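Local atomic coordinates of multiheme cytochrome cf (Carboxydothermus ferrireducens DSM 11255, PDB entry 6QVM), a protein that probably works as an extracellular Fe(III) reductase inserted in the S-layer, passing electrons through its eleven hemes to insoluble substrates. Residues 279-282 with 288-291; 251-256 with 271-276; 113-118 with 139-144. All coordinates share one frame; numbering follows the deposited sequence.

Interaction 1 (279-282 with 288-291); sequences ELLF and KYMP. With HEC (heme c), chain H.
The phenol ring of Tyr289 meets Leu281 and the backbone of Phe282. Each approaches at a slant, neither squarely over a face nor squarely at an edge. Leu281 brings its CD1 to 4.0 Å from Tyr289 CE1, and the carbonyl O of Phe282 lies 3.7 Å from Tyr289 CD1. A methyl of the heme, CMB, also comes in at a slant, near the hydroxyl end of the ring. Beyond these segments, His306 meets the same ring with its plane inclined by about 50°, and Trp301 meets the ring of Phe282. With CG anti to its carbonyl carbon (chi1 -63°) and an extended chi2, Leu281 reaches heme CMA with CD1, 4.0 Å away. Leu281 and Tyr289 thus touch neighbouring methyls on the heme rim. The backbone link is slight. Met290 N donates a weak bond of 3.1 Å to Phe282 O, bent to 128° at the hydrogen. Tyr289 CA adds a CA-H...O contact of 3.4 Å to Phe282 O. Alongside, Met290 CG packs 3.8 Å from Phe282 CB. A water accepts from Phe282 N at 2.9 Å. With Tyr289 replaced by alanine, heme CMB and Leu281 CD1 would probably lose their aromatic neighbour, and a gap is likely to open between strand and loop. In this contact apolar fit along the heme pocket, more than one weak hydrogen bond, holds the loop before strand 292-295 to strand 279-284.

Interaction 2 (251-256 with 271-276); sequences DFFGSM and RYVINS. With HEC (heme c), chain J.
Phe253 packs against Val273 through the far end of its ring. Its CE2 lies 3.7 Å from Val273 CG1, and the valine methyl approaches at a slant. Phe253 CZ also reaches Asn275, 4.1 Å from CG, and here the amide carbon sits at the ring edge, near the ring plane. The amide plane and the ring are 84° apart. Asn275 has CG anti to the backbone N (chi1 -177°), which sends the amide from the strand up to the phenylalanines. Phe252 stands further off, with CE2 4.4 Å from Asn275 ND2.

The next shell fixes these groups. Phe252 sets CD2 over the centre of one face of the Phe253 ring, 3.6 Å above its plane. Lys248 makes a cation-pi contact with Phe252. The Asn275 amide is held at both ends: OD1 takes a hydrogen bond from Lys296 NZ, and ND2 gives one to Asn245 O. Leu280 of the neighbouring strand packs on both Phe253 and Asn275. Asn275 O lies 2.7 Å from propionate oxygen O2D of the heme, so the acid group probably holds a proton there.

The arrangement is that of a short 3-10 turn, leading into a type II' turn, packed over one face of an antiparallel sheet. Strand 270-275 carries a classic beta bulge at Arg271 and Tyr272, opposite Val283, and its far end, at Asn275 and Ser276, borders two heme pockets.

Interaction 3 (113-118 with 139-144); sequences SGLSES and ALKAQG
Leu115 rests on Ala139 and Lys141 where two helices end. Helix 129-139 closes in a Schellman motif, with Lys141 at positive phi (47°), and helix 102-113 gives way to Gly114, which also has positive phi. The contact joins these two helix ends by plain packing.

The tight part is small and apolar. Leu115 CD1 sits 3.8 Å from Ala139 CA, so the methyl lies against the helix backbone itself. The other methyl, CD2, is 3.9 Å from Lys141 CD. Leu115 and Lys141 cross obliquely, and the lysine offers only its aliphatic middle: CG lies 4.1 Å from Leu115 CD1. Leu115 has CG anti to its carbonyl carbon (chi1 -55°), which directs the branched end to the 139-141 corner, CD1 meeting Ala139 and both methyls meeting Lys141. Beside them, Ser113 CB stands 3.8 Å from Ala139 O. That carbonyl has a real partner elsewhere, the hydroxyl of Tyr213. Ala139 is buried, with Phe109, Phe120 and Val209 packed around it.

The other side is loose. Lys141 is exposed, and its chain bends about the CG-CD bond that touches Leu115 (chi3 -53°), turning CE off the line of the chain. Past Leu115 the loop turns away from 139-144 into solvent. There Ser116 OG and Ser118 OG share a hydrogen bond of 3.0 Å, which stays within the loop. No hydrogen bond joins the two segments, so they meet by van der Waals packing.

The polar work is done inside the helix end. Ser113 OG is hydrogen-bonded to Phe109 O and Ala110 O one turn back, and it takes a weak bond of 3.4 Å from Leu115 N.

Interactions 1 and 2 belong to one antiparallel sheet. Strands 270-275 and 279-284 are neighbours in it, and Leu281 O lies 2.7 Å from Ile274 N, a probable hydrogen bond. Both are mainly buried. Interaction 1 meets methyls of one heme, while the end of interaction 2 reaches a propionate of a second heme and, through Ser276, the first as well. Phe282 of the first also packs on Val273 of the second. Interaction 3 stands apart, about 31 Å from interaction 1 and 20 Å from interaction 2 between nearest atoms. It joins helix ends, is only partly buried, and touches no heme. Only interaction 1 has a cross-segment hydrogen bond, a weak one.

Interaction 1 (279-282 with 288-291)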
loop_
_atom_site.group_PDB
_atom_site.type_symbol
_atom_site.label_atom_id
_atom_site.label_comp_id
_atom_site.label_asym_id
_atom_site.label_seq_id
_atom_site.Cartn_x
_atom_site.Cartn_y
_atom_site.Cartn_z
ATOM N N GLU A 279 12.042 17.442 -6.782
ATOM C CA GLU A 279 12.927 18.291 -6.001
ATOM C C GLU A 279 13.467 17.538 -4.795
ATOM O O GLU A 279 12.836 16.607 -4.286
ATOM C CB GLU A 279 12.195 19.558 -5.554
ATOM C CG GLU A 279 13.113 20.685 -5.132
ATOM C CD GLU A 279 12.379 22.004 -4.998
ATOM O OE1 GLU A 279 11.353 22.046 -4.280
ATOM O OE2 GLU A 279 12.815 22.989 -5.637
ATOM N N LEU A 280 14.651 17.956 -4.354
ATOM C CA LEU A 280 15.281 17.471 -3.135
ATOM C C LEU A 280 15.363 18.608 -2.126
ATOM O O LEU A 280 15.807 19.709 -2.464
ATOM C CB LEU A 280 16.683 16.933 -3.426
ATOM C CG LEU A 280 16.794 15.727 -4.359
ATOM C CD1 LEU A 280 18.240 15.264 -4.438
ATOM C CD2 LEU A 280 15.898 14.593 -3.887
ATOM N N LEU A 281 14.930 18.338 -0.899
ATOM C CA LEU A 281 15.154 19.221 0.235
ATOM C C LEU A 281 16.166 18.569 1.166
ATOM O O LEU A 281 16.303 17.343 1.195
ATOM C CB LEU A 281 13.852 19.509 0.984
ATOM C CG LEU A 281 12.743 20.245 0.227
ATOM C CD1 LEU A 281 11.578 20.520 1.166
ATOM C CD2 LEU A 281 13.245 21.541 -0.392
ATOM N N PHE A 282 16.880 19.392 1.923
ATOM C CA PHE A 282 17.993 18.920 2.729
ATOM C C PHE A 282 17.806 19.341 4.179
ATOM O O PHE A 282 17.395 20.469 4.465
ATOM C CB PHE A 282 19.321 19.428 2.159
ATOM C CG PHE A 282 19.622 18.885 0.784
ATOM C CD1 PHE A 282 19.064 19.470 -0.342
ATOM C CD2 PHE A 282 20.425 17.767 0.621
ATOM C CE1 PHE A 282 19.317 18.969 -1.601
ATOM C CE2 PHE A 282 20.679 17.255 -0.642
ATOM C CZ PHE A 282 20.126 17.861 -1.754
ATOM N N LYS A 288 16.845 21.348 10.802
ATOM C CA LYS A 288 16.230 22.456 10.093
ATOM C C LYS A 288 16.598 22.390 8.621
ATOM O O LYS A 288 17.671 21.906 8.255
ATOM C CB LYS A 288 16.659 23.802 10.671
ATOM C CG LYS A 288 16.331 23.977 12.137
ATOM C CD LYS A 288 16.184 25.431 12.535
ATOM C CE LYS A 288 15.998 25.549 14.043
ATOM N NZ LYS A 288 15.352 26.837 14.423
ATOM N N TYR A 289 15.699 22.884 7.777
ATOM C CA TYR A 289 15.957 22.866 6.349
ATOM C C TYR A 289 17.113 23.799 6.005
ATOM O O TYR A 289 17.453 24.722 6.750
ATOM C CB TYR A 289 14.697 23.247 5.577
ATOM C CG TYR A 289 13.642 22.165 5.613
ATOM C CD1 TYR A 289 13.792 21.003 4.871
ATOM C CD2 TYR A 289 12.504 22.300 6.398
ATOM C CE1 TYR A 289 12.837 20.011 4.898
ATOM C CE2 TYR A 289 11.543 21.308 6.434
ATOM C CZ TYR A 289 11.718 20.172 5.679
ATOM O OH TYR A 289 10.773 19.182 5.712
ATOM N N MET A 290 17.725 23.535 4.863
ATOM C CA MET A 290 18.951 24.172 4.417
ATOM C C MET A 290 18.662 25.220 3.351
ATOM O O MET A 290 17.587 25.224 2.745
ATOM C CB MET A 290 19.915 23.112 3.876
ATOM C CG MET A 290 20.143 21.955 4.836
ATOM S SD MET A 290 21.731 22.044 5.673
ATOM C CE MET A 290 22.192 20.327 5.609
ATOM N N PRO A 291 19.594 26.146 3.109
ATOM C CA PRO A 291 19.295 27.266 2.200
ATOM C C PRO A 291 19.119 26.879 0.734
ATOM O O PRO A 291 18.554 27.679 -0.022
ATOM C CB PRO A 291 20.502 28.200 2.388
ATOM C CG PRO A 291 21.590 27.326 2.913
ATOM C CD PRO A 291 20.886 26.332 3.791
HETATM FE FE HEC H . 4.743 17.021 3.082
HETATM C CHA HEC H . 4.427 15.995 -0.214
HETATM C CHB HEC H . 7.576 18.774 2.217
HETATM C CHC HEC H . 4.942 18.269 6.290
HETATM C CHD HEC H . 2.202 14.953 4.049
HETATM N NA HEC H . 5.802 17.329 1.331
HETATM C C1A HEC H . 5.513 16.784 0.094
HETATM C C2A HEC H . 6.539 17.208 -0.837
HETATM C C3A HEC H . 7.410 17.977 -0.172
HETATM C C4A HEC H . 6.963 18.069 1.204
HETATM C CMA HEC H . 8.669 18.636 -0.772
HETATM C CAA HEC H . 6.590 16.839 -2.336
HETATM C CBA HEC H . 5.705 17.844 -3.077
HETATM C CGA HEC H . 5.781 17.630 -4.568
HETATM O O1A HEC H . 5.478 16.503 -5.048
HETATM O O2A HEC H . 6.128 18.613 -5.275
HETATM N NB HEC H . 6.034 18.256 4.085
HETATM C C1B HEC H . 7.079 18.949 3.496
HETATM C C2B HEC H . 7.583 19.891 4.472
HETATM C C3B HEC H . 6.861 19.756 5.605
HETATM C C4B HEC H . 5.872 18.720 5.377
HETATM C CMB HEC H . 8.767 20.848 4.208
HETATM C CAB HEC H . 7.020 20.533 6.937
HETATM C CBB HEC H . 6.802 22.052 6.746
HETATM N NC HEC H . 3.775 16.655 4.843
HETATM C C1C HEC H . 3.987 17.301 6.047
HETATM C C2C HEC H . 3.015 16.813 7.007
HETATM C C3C HEC H . 2.251 15.893 6.388
HETATM C C4C HEC H . 2.722 15.782 5.019
HETATM C CMC HEC H . 2.923 17.272 8.478
HETATM C CAC HEC H . 1.089 15.058 6.980
HETATM C CBC HEC H . -0.087 15.969 7.384
HETATM N ND HEC H . 3.534 15.670 2.076
HETATM C C1D HEC H . 2.506 14.972 2.701
HETATM C C2D HEC H . 1.771 14.247 1.697
HETATM C C3D HEC H . 2.461 14.566 0.358
HETATM C C4D HEC H . 3.543 15.458 0.697
HETATM C CMD HEC H . 0.560 13.340 1.986
HETATM C CAD HEC H . 2.101 14.064 -1.060
HETATM C CBD HEC H . 0.646 14.404 -1.391
HETATM C CGD HEC H . 0.516 15.862 -1.746
HETATM O O1D HEC H . 1.563 16.496 -2.013
HETATM O O2D HEC H . -0.621 16.392 -1.766
HETATM O O HOH W 1 16.669 22.245 1.440
#

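Interaction 2 (251-256 with 271-276)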
loop_
_atom_site.group_PDB
_atom_site.type_symbol
_atom_site.label_atom_id
_atom_site.label_comp_id
_atom_site.label_asym_id
_atom_site.label_seq_id
_atom_site.Cartn_x
_atom_site.Cartn_y
_atom_site.Cartn_z
ATOM N N ASP A 251 24.357 9.769 0.749
ATOM C CA ASP A 251 25.121 8.796 -0.032
ATOM C C ASP A 251 24.244 8.025 -1.015
ATOM O O ASP A 251 24.766 7.414 -1.953
ATOM C CB ASP A 251 25.859 7.822 0.898
ATOM C CG ASP A 251 24.949 7.199 1.942
ATOM O OD1 ASP A 251 24.022 6.452 1.564
ATOM O OD2 ASP A 251 25.167 7.458 3.145
ATOM N N PHE A 252 22.924 8.053 -0.820
ATOM C CA PHE A 252 22.002 7.384 -1.732
ATOM C C PHE A 252 22.094 7.940 -3.149
ATOM O O PHE A 252 21.833 7.217 -4.119
ATOM C CB PHE A 252 20.579 7.520 -1.185
ATOM C CG PHE A 252 19.496 7.074 -2.132
ATOM C CD1 PHE A 252 19.159 5.733 -2.247
ATOM C CD2 PHE A 252 18.793 8.003 -2.887
ATOM C CE1 PHE A 252 18.151 5.329 -3.101
ATOM C CE2 PHE A 252 17.785 7.604 -3.738
ATOM C CZ PHE A 252 17.461 6.267 -3.841
ATOM N N PHE A 253 22.465 9.208 -3.295
ATOM C CA PHE A 253 22.480 9.855 -4.598
ATOM C C PHE A 253 23.845 9.821 -5.275
ATOM O O PHE A 253 23.995 10.405 -6.350
ATOM C CB PHE A 253 22.002 11.308 -4.472
ATOM C CG PHE A 253 20.582 11.438 -3.996
ATOM C CD1 PHE A 253 19.528 11.398 -4.894
ATOM C CD2 PHE A 253 20.301 11.607 -2.650
ATOM C CE1 PHE A 253 18.221 11.514 -4.458
ATOM C CE2 PHE A 253 18.997 11.729 -2.208
ATOM C CZ PHE A 253 17.955 11.679 -3.113
ATOM N N GLY A 254 24.831 9.149 -4.692
ATOM C CA GLY A 254 26.142 9.106 -5.321
ATOM C C GLY A 254 26.728 10.495 -5.483
ATOM O O GLY A 254 26.763 11.298 -4.546
ATOM N N SER A 255 27.198 10.788 -6.695
ATOM C CA SER A 255 27.837 12.061 -6.997
ATOM C C SER A 255 27.019 12.924 -7.949
ATOM O O SER A 255 27.553 13.883 -8.513
ATOM C CB SER A 255 29.240 11.831 -7.553
ATOM O OG SER A 255 29.250 10.747 -8.462
ATOM N N MET A 256 25.725 12.626 -8.124
ATOM C CA MET A 256 24.912 13.385 -9.070
ATOM C C MET A 256 24.335 14.662 -8.478
ATOM O O MET A 256 23.643 15.392 -9.194
ATOM C CB MET A 256 23.772 12.524 -9.629
ATOM C CG MET A 256 22.896 11.893 -8.575
ATOM S SD MET A 256 21.163 11.795 -9.024
ATOM C CE MET A 256 20.640 13.467 -8.660
ATOM N N ARG A 271 21.806 15.721 7.222
ATOM C CA ARG A 271 21.323 14.550 7.938
ATOM C C ARG A 271 20.388 13.715 7.067
ATOM O O ARG A 271 20.547 12.496 6.964
ATOM C CB ARG A 271 20.611 14.994 9.215
ATOM C CG ARG A 271 20.510 13.922 10.264
ATOM C CD ARG A 271 19.775 14.411 11.473
ATOM N NE ARG A 271 20.626 15.093 12.443
ATOM C CZ ARG A 271 21.413 14.464 13.312
ATOM N NH1 ARG A 271 22.144 15.147 14.178
ATOM N NH2 ARG A 271 21.453 13.145 13.330
ATOM N N TYR A 272 19.400 14.356 6.444
ATOM C CA TYR A 272 18.435 13.666 5.604
ATOM C C TYR A 272 18.151 14.483 4.354
ATOM O O TYR A 272 18.276 15.710 4.351
ATOM C CB TYR A 272 17.115 13.406 6.343
ATOM C CG TYR A 272 17.206 12.333 7.397
ATOM C CD1 TYR A 272 17.548 11.031 7.058
ATOM C CD2 TYR A 272 16.951 12.620 8.731
ATOM C CE1 TYR A 272 17.629 10.046 8.014
ATOM C CE2 TYR A 272 17.035 11.640 9.699
ATOM C CZ TYR A 272 17.372 10.353 9.333
ATOM O OH TYR A 272 17.458 9.364 10.283
ATOM N N VAL A 273 17.760 13.788 3.288
ATOM C CA VAL A 273 17.288 14.413 2.058
ATOM C C VAL A 273 15.820 14.054 1.881
ATOM O O VAL A 273 15.455 12.873 1.919
ATOM C CB VAL A 273 18.108 13.962 0.839
ATOM C CG1 VAL A 273 17.604 14.651 -0.427
ATOM C CG2 VAL A 273 19.586 14.233 1.062
ATOM N N ILE A 274 14.981 15.067 1.707
ATOM C CA ILE A 274 13.564 14.856 1.444
ATOM C C ILE A 274 13.393 14.709 -0.063
ATOM O O ILE A 274 13.712 15.626 -0.828
ATOM C CB ILE A 274 12.713 16.005 2.003
ATOM C CG1 ILE A 274 13.057 16.243 3.477
ATOM C CG2 ILE A 274 11.236 15.692 1.858
ATOM C CD1 ILE A 274 13.062 14.975 4.325
ATOM N N ASN A 275 12.896 13.551 -0.489
ATOM C CA ASN A 275 13.016 13.091 -1.870
ATOM C C ASN A 275 11.637 13.033 -2.519
ATOM O O ASN A 275 10.836 12.146 -2.208
ATOM C CB ASN A 275 13.709 11.729 -1.901
ATOM C CG ASN A 275 13.935 11.211 -3.307
ATOM O OD1 ASN A 275 14.009 11.981 -4.265
ATOM N ND2 ASN A 275 14.030 9.893 -3.438
ATOM N N SER A 276 11.372 13.965 -3.442
ATOM C CA SER A 276 10.100 14.054 -4.151
ATOM C C SER A 276 10.349 13.882 -5.648
ATOM O O SER A 276 11.508 13.904 -6.079
ATOM C CB SER A 276 9.423 15.396 -3.853
ATOM O OG SER A 276 9.975 16.435 -4.642
HETATM FE FE HEC J . 0.610 8.852 0.277
HETATM C CHA HEC J . 2.708 10.299 -1.978
HETATM C CHB HEC J . -1.538 7.994 -2.286
HETATM C CHC HEC J . -1.223 6.915 2.451
HETATM C CHD HEC J . 2.392 10.160 2.934
HETATM N NA HEC J . 0.586 9.084 -1.748
HETATM C C1A HEC J . 1.540 9.766 -2.477
HETATM C C2A HEC J . 1.101 9.825 -3.856
HETATM C C3A HEC J . -0.074 9.193 -3.941
HETATM C C4A HEC J . -0.421 8.722 -2.618
HETATM C CMA HEC J . -0.913 9.019 -5.222
HETATM C CAA HEC J . 1.863 10.509 -5.011
HETATM C CBA HEC J . 2.728 9.473 -5.722
HETATM C CGA HEC J . 3.351 10.119 -6.931
HETATM O O1A HEC J . 3.755 11.313 -6.852
HETATM O O2A HEC J . 3.449 9.427 -7.978
HETATM N NB HEC J . -1.072 7.683 0.115
HETATM C C1B HEC J . -1.769 7.423 -1.052
HETATM C C2B HEC J . -2.795 6.449 -0.755
HETATM C C3B HEC J . -2.720 6.153 0.559
HETATM C C4B HEC J . -1.626 6.924 1.129
HETATM C CMB HEC J . -3.801 5.927 -1.807
HETATM C CAB HEC J . -3.618 5.167 1.350
HETATM C CBB HEC J . -3.569 3.725 0.784
HETATM N NC HEC J . 0.555 8.639 2.317
HETATM C C1C HEC J . -0.225 7.711 2.996
HETATM C C2C HEC J . 0.162 7.732 4.399
HETATM C C3C HEC J . 1.210 8.581 4.532
HETATM C C4C HEC J . 1.441 9.196 3.226
HETATM C CMC HEC J . -0.424 6.799 5.487
HETATM C CAC HEC J . 1.982 8.966 5.832
HETATM C CBC HEC J . 2.645 7.764 6.548
HETATM N ND HEC J . 2.284 10.043 0.453
HETATM C C1D HEC J . 2.847 10.460 1.662
HETATM C C2D HEC J . 3.993 11.287 1.366
HETATM C C3D HEC J . 4.086 11.325 -0.163
HETATM C C4D HEC J . 2.989 10.526 -0.647
HETATM C CMD HEC J . 4.933 11.985 2.367
HETATM C CAD HEC J . 5.146 12.042 -1.014
HETATM C CBD HEC J . 6.176 10.963 -1.363
HETATM C CGD HEC J . 7.385 11.532 -2.061
HETATM O O1D HEC J . 7.254 12.626 -2.671
HETATM O O2D HEC J . 8.468 10.887 -2.012
#

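Interaction 3 (113-118 with 139-144)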
loop_
_atom_site.group_PDB
_atom_site.type_symbol
_atom_site.label_atom_id
_atom_site.label_comp_id
_atom_site.label_asym_id
_atom_site.label_seq_id
_atom_site.Cartn_x
_atom_site.Cartn_y
_atom_site.Cartn_z
ATOM N N SER A 113 23.741 -15.857 15.012
ATOM C CA SER A 113 24.557 -14.854 15.686
ATOM C C SER A 113 24.408 -13.458 15.087
ATOM O O SER A 113 24.677 -12.469 15.776
ATOM C CB SER A 113 26.029 -15.280 15.662
ATOM O OG SER A 113 26.472 -15.494 14.333
ATOM N N GLY A 114 23.967 -13.354 13.835
ATOM C CA GLY A 114 23.982 -12.082 13.155
ATOM C C GLY A 114 25.320 -11.709 12.560
ATOM O O GLY A 114 25.427 -10.646 11.936
ATOM N N LEU A 115 26.339 -12.546 12.730
ATOM C CA LEU A 115 27.631 -12.303 12.115
ATOM C C LEU A 115 27.583 -12.655 10.633
ATOM O O LEU A 115 26.744 -13.436 10.179
ATOM C CB LEU A 115 28.717 -13.126 12.810
ATOM C CG LEU A 115 28.853 -12.960 14.323
ATOM C CD1 LEU A 115 29.788 -14.012 14.897
ATOM C CD2 LEU A 115 29.347 -11.563 14.657
ATOM N N SER A 116 28.500 -12.067 9.875
ATOM C CA SER A 116 28.638 -12.437 8.475
ATOM C C SER A 116 29.222 -13.842 8.352
ATOM O O SER A 116 29.961 -14.309 9.222
ATOM C CB SER A 116 29.530 -11.437 7.743
ATOM O OG SER A 116 29.744 -11.840 6.403
ATOM N N GLU A 117 28.874 -14.522 7.258
ATOM C CA GLU A 117 29.454 -15.832 6.995
ATOM C C GLU A 117 30.951 -15.747 6.728
ATOM O O GLU A 117 31.641 -16.771 6.796
ATOM C CB GLU A 117 28.744 -16.497 5.815
ATOM C CG GLU A 117 27.282 -16.823 6.072
ATOM C CD GLU A 117 26.587 -17.392 4.848
ATOM O OE1 GLU A 117 27.291 -17.850 3.920
ATOM O OE2 GLU A 117 25.338 -17.376 4.811
ATOM N N SER A 118 31.466 -14.547 6.439
ATOM C CA SER A 118 32.890 -14.368 6.181
ATOM C C SER A 118 33.700 -14.268 7.465
ATOM O O SER A 118 34.889 -14.616 7.468
ATOM C CB SER A 118 33.121 -13.119 5.332
ATOM O OG SER A 118 32.690 -11.956 6.019
ATOM N N ALA A 139 31.219 -17.511 16.663
ATOM C CA ALA A 139 29.787 -17.285 16.813
ATOM C C ALA A 139 29.445 -16.774 18.207
ATOM O O ALA A 139 28.569 -15.915 18.360
ATOM C CB ALA A 139 29.012 -18.559 16.491
ATOM N N LEU A 140 30.108 -17.296 19.240
ATOM C CA LEU A 140 29.889 -16.776 20.585
ATOM C C LEU A 140 30.683 -15.505 20.852
ATOM O O LEU A 140 30.624 -14.987 21.971
ATOM C CB LEU A 140 30.228 -17.830 21.641
ATOM C CG LEU A 140 29.285 -19.032 21.721
ATOM C CD1 LEU A 140 29.387 -19.706 23.080
ATOM C CD2 LEU A 140 27.857 -18.599 21.433
ATOM N N LYS A 141 31.423 -15.014 19.858
ATOM C CA LYS A 141 32.219 -13.791 19.961
ATOM C C LYS A 141 33.044 -13.791 21.249
ATOM O O LYS A 141 32.992 -12.872 22.068
ATOM C CB LYS A 141 31.327 -12.554 19.867
ATOM C CG LYS A 141 30.554 -12.440 18.563
ATOM C CD LYS A 141 29.735 -11.166 18.513
ATOM C CE LYS A 141 28.838 -11.032 19.728
ATOM N NZ LYS A 141 27.728 -10.068 19.490
ATOM N N ALA A 142 33.815 -14.864 21.411
ATOM C CA ALA A 142 34.547 -15.129 22.641
ATOM C C ALA A 142 36.051 -15.184 22.399
ATOM O O ALA A 142 36.769 -15.902 23.098
ATOM C CB ALA A 142 34.064 -16.428 23.285
ATOM N N GLN A 143 36.542 -14.426 21.414
ATOM C CA GLN A 143 37.969 -14.447 21.108
ATOM C C GLN A 143 38.810 -13.989 22.295
ATOM O O GLN A 143 39.965 -14.408 22.434
ATOM C CB GLN A 143 38.268 -13.574 19.886
ATOM C CG GLN A 143 37.859 -14.180 18.550
ATOM C CD GLN A 143 36.460 -13.778 18.128
ATOM O OE1 GLN A 143 35.628 -13.417 18.960
ATOM N NE2 GLN A 143 36.197 -13.834 16.826
ATOM N N GLY A 144 38.251 -13.139 23.155
ATOM C CA GLY A 144 38.962 -12.645 24.319
ATOM C C GLY A 144 38.875 -13.584 25.503
ATOM O O GLY A 144 39.708 -13.531 26.414
#